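Local coordinates for sensor kinase CusS (Escherichia coli, PDB 5KU5), which senses periplasmic copper and silver ions and, as a histidine kinase, activates its partner regulator CusR by phosphorylation, at residues M106-V118 with Y128-H141. Numbering follows the deposited sequence.
Sequences MEHSNWRMINLPV and YTLYIALSIDFHLH. With AG (silver ion), chain F; AG (silver ion), chain E.
The carboxylate of Asp137 takes three N-H groups from the loop that leads into strand 111-118. Asp137 OD2 receives Ser109 N at 3.0 Å, almost straight (173°) and on its syn side. The amide of Asn110 reaches the same oxygen from the opposite face of the carboxylate, ND2 to Asp137 OD2 3.0 Å. Asp137 OD1 accepts Asn110 N, also syn. Asp137 CG lies anti to the carbonyl carbon (chi1 -63°), which carries the carboxylate to the loop. Leu140 CD1 packs on the Asn110 amide carbon, CG, at 3.6 Å. Next to this, Ser135 CB lies over a face of the His108 ring in a CH-pi contact. With Ser135 OG anti to the backbone N (chi1 172°), the hydroxyl covers the same face near its rim, 3.0 Å from His108 CD2. His108 ND1 binds a silver ion in a site that also includes Ser47 O, Met96 SD and Met98. A lysine in place of Asp137 would probably leave the N-H groups of Ser109 and Asn110 without their acceptor and free the loop carrying His108 to shift.

Further out, strands 111-118 and 128-135 form an antiparallel hairpin, part of the sheet of the periplasmic PDC-fold sensor domain. On one face, Asn115 CB sits over the Tyr131 ring, 3.6 Å from Tyr131 CD2. Met113 SD meets the edge of that ring in one of two conformers, a tentative Met-aromatic contact. Arg112 points to the other face, where Ile136 CG2, just before the helix, lies 3.7 Å from Arg112 NH1, whose guanidinium forms salt bridges with Asp10 and Asp80. Asp10 also hydrogen-bonds His139, which shares a second silver ion with His5 of the second subunit. One carboxylate thus satisfies three N-H groups and ties helix 137-146 to the His108 loop.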
loop_
_atom_site.group_PDB
_atom_site.type_symbol
_atom_site.label_atom_id
_atom_site.label_comp_id
_atom_site.label_asym_id
_atom_site.label_seq_id
_atom_site.Cartn_x
_atom_site.Cartn_y
_atom_site.Cartn_z
ATOM N N MET A 106 14.029 -9.082 -1.320
ATOM C CA MET A 106 13.207 -8.552 -2.416
ATOM C C MET A 106 14.099 -7.908 -3.477
ATOM O O MET A 106 14.832 -6.964 -3.185
ATOM C CB MET A 106 12.213 -7.516 -1.880
ATOM C CG MET A 106 11.194 -8.076 -0.897
ATOM S SD MET A 106 9.866 -8.988 -1.706
ATOM C CE MET A 106 8.661 -7.681 -1.946
ATOM N N GLU A 107 14.038 -8.438 -4.697
ATOM C CA GLU A 107 14.761 -7.888 -5.845
ATOM C C GLU A 107 13.876 -6.832 -6.509
ATOM O O GLU A 107 12.895 -7.180 -7.166
ATOM C CB GLU A 107 15.108 -9.021 -6.832
ATOM C CG GLU A 107 15.692 -8.602 -8.184
ATOM C CD GLU A 107 17.018 -7.867 -8.085
ATOM O OE1 GLU A 107 17.789 -8.118 -7.127
ATOM O OE2 GLU A 107 17.300 -7.043 -8.986
ATOM N N HIS A 108 14.221 -5.553 -6.327
ATOM C CA HIS A 108 13.454 -4.432 -6.899
ATOM C C HIS A 108 14.296 -3.565 -7.843
ATOM O O HIS A 108 15.017 -2.675 -7.392
ATOM C CB HIS A 108 12.847 -3.565 -5.784
ATOM C CG HIS A 108 11.671 -4.189 -5.096
ATOM N ND1 HIS A 108 11.185 -3.723 -3.897
ATOM C CD2 HIS A 108 10.888 -5.244 -5.428
ATOM C CE1 HIS A 108 10.151 -4.451 -3.521
ATOM N NE2 HIS A 108 9.948 -5.383 -4.434
ATOM N N SER A 109 14.205 -3.839 -9.145
ATOM C CA SER A 109 14.851 -3.014 -10.175
ATOM C C SER A 109 13.979 -2.664 -11.399
ATOM O O SER A 109 14.508 -2.192 -12.405
ATOM C CB SER A 109 16.155 -3.686 -10.623
ATOM O OG SER A 109 15.901 -4.905 -11.293
ATOM N N ASN A 110 12.662 -2.863 -11.312
ATOM C CA ASN A 110 11.742 -2.566 -12.425
ATOM C C ASN A 110 10.526 -1.808 -11.929
ATOM O O ASN A 110 9.943 -2.181 -10.911
ATOM C CB ASN A 110 11.295 -3.849 -13.119
ATOM C CG ASN A 110 12.444 -4.583 -13.771
ATOM O OD1 ASN A 110 12.914 -4.200 -14.842
ATOM N ND2 ASN A 110 12.907 -5.641 -13.122
ATOM N N TRP A 111 10.132 -0.760 -12.657
ATOM C CA TRP A 111 9.181 0.228 -12.138
ATOM C C TRP A 111 8.148 0.686 -13.165
ATOM O O TRP A 111 8.444 0.785 -14.359
ATOM C CB TRP A 111 9.936 1.458 -11.604
ATOM C CG TRP A 111 11.120 1.107 -10.764
ATOM C CD1 TRP A 111 12.390 0.882 -11.202
ATOM C CD2 TRP A 111 11.140 0.904 -9.348
ATOM N NE1 TRP A 111 13.205 0.562 -10.146
ATOM C CE2 TRP A 111 12.462 0.564 -8.994
ATOM C CE3 TRP A 111 10.167 0.982 -8.341
ATOM C CZ2 TRP A 111 12.843 0.301 -7.672
ATOM C CZ3 TRP A 111 10.542 0.723 -7.023
ATOM C CH2 TRP A 111 11.873 0.386 -6.703
ATOM N N ARG A 112 6.936 0.955 -12.676
ATOM C CA ARG A 112 5.944 1.746 -13.402
ATOM C C ARG A 112 6.027 3.149 -12.830
ATOM O O ARG A 112 5.896 3.324 -11.610
ATOM C CB ARG A 112 4.525 1.190 -13.240
ATOM C CG ARG A 112 4.087 0.338 -14.413
ATOM C CD ARG A 112 2.625 -0.071 -14.351
ATOM N NE ARG A 112 2.326 -0.907 -15.513
ATOM C CZ ARG A 112 2.486 -2.229 -15.592
ATOM N NH1 ARG A 112 2.892 -2.956 -14.551
ATOM N NH2 ARG A 112 2.206 -2.839 -16.739
ATOM N N MET A 113 6.237 4.134 -13.710
ATOM C CA MET A 113 6.462 5.520 -13.300
ATOM C C MET A 113 5.403 6.456 -13.870
ATOM O O MET A 113 5.001 6.318 -15.026
ATOM C CB MET A 113 7.855 5.986 -13.743
ATOM C CG MET A 113 8.237 7.387 -13.272
ATOM S SD MET A 113 7.743 8.710 -14.402
ATOM C CE MET A 113 8.883 8.444 -15.757
ATOM N N ILE A 114 4.971 7.408 -13.045
ATOM C CA ILE A 114 4.144 8.533 -13.468
ATOM C C ILE A 114 4.739 9.798 -12.865
ATOM O O ILE A 114 5.576 9.728 -11.958
ATOM C CB ILE A 114 2.665 8.395 -13.034
ATOM C CG1 ILE A 114 2.527 8.226 -11.513
ATOM C CG2 ILE A 114 2.012 7.224 -13.756
ATOM C CD1 ILE A 114 1.145 8.562 -10.999
ATOM N N ASN A 115 4.307 10.947 -13.369
ATOM C CA ASN A 115 4.675 12.234 -12.785
ATOM C C ASN A 115 3.525 13.229 -12.859
ATOM O O ASN A 115 2.656 13.110 -13.720
ATOM C CB ASN A 115 5.918 12.805 -13.473
ATOM C CG ASN A 115 5.713 13.026 -14.961
ATOM O OD1 ASN A 115 5.292 14.101 -15.382
ATOM N ND2 ASN A 115 5.982 11.999 -15.759
ATOM N N LEU A 116 3.534 14.204 -11.950
ATOM C CA LEU A 116 2.516 15.255 -11.916
ATOM C C LEU A 116 3.053 16.544 -11.286
ATOM O O LEU A 116 3.972 16.486 -10.459
ATOM C CB LEU A 116 1.270 14.790 -11.151
ATOM C CG LEU A 116 1.367 14.548 -9.635
ATOM C CD1 LEU A 116 -0.001 14.684 -8.979
ATOM C CD2 LEU A 116 1.985 13.193 -9.317
ATOM N N PRO A 117 2.478 17.708 -11.664
ATOM C CA PRO A 117 2.820 18.942 -10.955
ATOM C C PRO A 117 2.269 18.912 -9.531
ATOM O O PRO A 117 1.184 18.372 -9.306
ATOM C CB PRO A 117 2.131 20.043 -11.782
ATOM C CG PRO A 117 1.738 19.401 -13.070
ATOM C CD PRO A 117 1.499 17.963 -12.739
ATOM N N VAL A 118 3.010 19.497 -8.593
ATOM C CA VAL A 118 2.702 19.391 -7.164
ATOM C C VAL A 118 3.217 20.626 -6.413
ATOM O O VAL A 118 4.092 21.343 -6.902
ATOM C CB VAL A 118 3.241 18.024 -6.618
ATOM C CG1 VAL A 118 4.055 18.137 -5.332
ATOM C CG2 VAL A 118 2.104 17.021 -6.445
ATOM N N TYR A 128 6.713 22.349 -7.844
ATOM C CA TYR A 128 7.361 21.038 -7.974
ATOM C C TYR A 128 6.777 20.173 -9.085
ATOM O O TYR A 128 5.640 20.366 -9.510
ATOM C CB TYR A 128 7.240 20.237 -6.677
ATOM C CG TYR A 128 7.794 20.884 -5.427
ATOM C CD1 TYR A 128 9.103 21.373 -5.381
ATOM C CD2 TYR A 128 7.026 20.955 -4.261
ATOM C CE1 TYR A 128 9.614 21.945 -4.221
ATOM C CE2 TYR A 128 7.529 21.522 -3.099
ATOM C CZ TYR A 128 8.820 22.014 -3.080
ATOM O OH TYR A 128 9.306 22.572 -1.919
ATOM N N THR A 129 7.580 19.212 -9.539
ATOM C CA THR A 129 7.100 18.070 -10.310
ATOM C C THR A 129 7.480 16.829 -9.516
ATOM O O THR A 129 8.661 16.576 -9.289
ATOM C CB THR A 129 7.722 18.011 -11.716
ATOM O OG1 THR A 129 7.420 19.219 -12.415
ATOM C CG2 THR A 129 7.165 16.832 -12.521
ATOM N N LEU A 130 6.470 16.079 -9.082
ATOM C CA LEU A 130 6.659 14.846 -8.322
ATOM C C LEU A 130 6.706 13.655 -9.274
ATOM O O LEU A 130 5.805 13.490 -10.092
ATOM C CB LEU A 130 5.510 14.660 -7.327
ATOM C CG LEU A 130 5.483 13.379 -6.487
ATOM C CD1 LEU A 130 6.735 13.242 -5.629
ATOM C CD2 LEU A 130 4.234 13.362 -5.628
ATOM N N TYR A 131 7.756 12.842 -9.159
ATOM C CA TYR A 131 7.894 11.585 -9.898
ATOM C C TYR A 131 7.715 10.432 -8.914
ATOM O O TYR A 131 8.324 10.442 -7.845
ATOM C CB TYR A 131 9.275 11.493 -10.548
ATOM C CG TYR A 131 9.517 12.520 -11.630
ATOM C CD1 TYR A 131 9.841 13.837 -11.307
ATOM C CD2 TYR A 131 9.429 12.178 -12.981
ATOM C CE1 TYR A 131 10.070 14.783 -12.295
ATOM C CE2 TYR A 131 9.651 13.119 -13.977
ATOM C CZ TYR A 131 9.969 14.419 -13.630
ATOM O OH TYR A 131 10.195 15.361 -14.609
ATOM N N ILE A 132 6.883 9.455 -9.279
ATOM C CA ILE A 132 6.548 8.313 -8.419
ATOM C C ILE A 132 6.818 7.030 -9.198
ATOM O O ILE A 132 6.308 6.879 -10.301
ATOM C CB ILE A 132 5.052 8.313 -8.013
ATOM C CG1 ILE A 132 4.632 9.676 -7.441
ATOM C CG2 ILE A 132 4.774 7.203 -6.998
ATOM C CD1 ILE A 132 3.132 9.859 -7.317
ATOM N N ALA A 133 7.592 6.113 -8.613
ATOM C CA ALA A 133 7.906 4.820 -9.225
ATOM C C ALA A 133 7.475 3.674 -8.306
ATOM O O ALA A 133 7.911 3.608 -7.160
ATOM C CB ALA A 133 9.396 4.731 -9.517
ATOM N N LEU A 134 6.628 2.780 -8.820
ATOM C CA LEU A 134 6.143 1.601 -8.087
ATOM C C LEU A 134 6.791 0.338 -8.647
ATOM O O LEU A 134 6.858 0.161 -9.864
ATOM C CB LEU A 134 4.617 1.486 -8.205
ATOM C CG LEU A 134 3.937 0.257 -7.582
ATOM C CD1 LEU A 134 4.089 0.271 -6.071
ATOM C CD2 LEU A 134 2.466 0.196 -7.964
ATOM N N SER A 135 7.245 -0.545 -7.757
ATOM C CA SER A 135 7.914 -1.785 -8.159
ATOM C C SER A 135 6.972 -2.740 -8.889
ATOM O O SER A 135 5.869 -3.012 -8.414
ATOM C CB SER A 135 8.507 -2.507 -6.948
ATOM O OG SER A 135 8.998 -3.786 -7.320
ATOM N N ILE A 136 7.428 -3.253 -10.029
ATOM C CA ILE A 136 6.664 -4.220 -10.825
ATOM C C ILE A 136 7.383 -5.566 -10.965
ATOM O O ILE A 136 6.992 -6.391 -11.786
ATOM C CB ILE A 136 6.304 -3.645 -12.221
ATOM C CG1 ILE A 136 7.543 -3.453 -13.108
ATOM C CG2 ILE A 136 5.574 -2.323 -12.062
ATOM C CD1 ILE A 136 7.218 -3.077 -14.540
ATOM N N ASP A 137 8.412 -5.800 -10.154
ATOM C CA ASP A 137 9.236 -7.008 -10.288
ATOM C C ASP A 137 8.437 -8.284 -10.056
ATOM O O ASP A 137 8.632 -9.271 -10.767
ATOM C CB ASP A 137 10.433 -6.970 -9.338
ATOM C CG ASP A 137 11.376 -5.829 -9.644
ATOM O OD1 ASP A 137 11.013 -4.667 -9.365
ATOM O OD2 ASP A 137 12.483 -6.086 -10.154
ATOM N N PHE A 138 7.529 -8.254 -9.084
ATOM C CA PHE A 138 6.665 -9.405 -8.810
ATOM C C PHE A 138 5.746 -9.726 -9.997
ATOM O O PHE A 138 5.496 -10.900 -10.262
ATOM C CB PHE A 138 5.861 -9.200 -7.515
ATOM C CG PHE A 138 5.329 -10.476 -6.918
ATOM C CD1 PHE A 138 6.185 -11.537 -6.615
ATOM C CD2 PHE A 138 3.972 -10.617 -6.633
ATOM C CE1 PHE A 138 5.695 -12.713 -6.062
ATOM C CE2 PHE A 138 3.480 -11.788 -6.075
ATOM C CZ PHE A 138 4.340 -12.837 -5.790
ATOM N N HIS A 139 5.273 -8.703 -10.717
ATOM C CA HIS A 139 4.524 -8.907 -11.980
ATOM C C HIS A 139 5.370 -9.652 -13.012
ATOM O O HIS A 139 4.913 -10.627 -13.608
ATOM C CB HIS A 139 4.057 -7.583 -12.618
ATOM C CG HIS A 139 3.101 -6.792 -11.781
ATOM N ND1 HIS A 139 1.886 -7.288 -11.376
ATOM C CD2 HIS A 139 3.163 -5.526 -11.303
ATOM C CE1 HIS A 139 1.244 -6.374 -10.673
ATOM N NE2 HIS A 139 2.000 -5.296 -10.612
ATOM N N LEU A 140 6.602 -9.180 -13.205
ATOM C CA LEU A 140 7.516 -9.731 -14.205
ATOM C C LEU A 140 8.002 -11.138 -13.849
ATOM O O LEU A 140 8.160 -11.975 -14.738
ATOM C CB LEU A 140 8.718 -8.797 -14.415
ATOM C CG LEU A 140 8.420 -7.367 -14.889
ATOM C CD1 LEU A 140 9.706 -6.562 -14.991
ATOM C CD2 LEU A 140 7.674 -7.356 -16.218
ATOM N N HIS A 141 8.240 -11.396 -12.560
ATOM C CA HIS A 141 8.582 -12.748 -12.094
ATOM C C HIS A 141 7.497 -13.763 -12.450
ATOM O O HIS A 141 7.807 -14.880 -12.859
ATOM C CB HIS A 141 8.825 -12.782 -10.580
ATOM C CG HIS A 141 10.061 -12.056 -10.145
ATOM N ND1 HIS A 141 10.153 -11.407 -8.931
ATOM C CD2 HIS A 141 11.249 -11.863 -10.767
ATOM C CE1 HIS A 141 11.348 -10.855 -8.820
ATOM N NE2 HIS A 141 12.032 -11.113 -9.920
HETATM AG AG AG F . 1.465 -9.540 -10.475
HETATM AG AG AG E . 12.128 -1.787 -2.723
#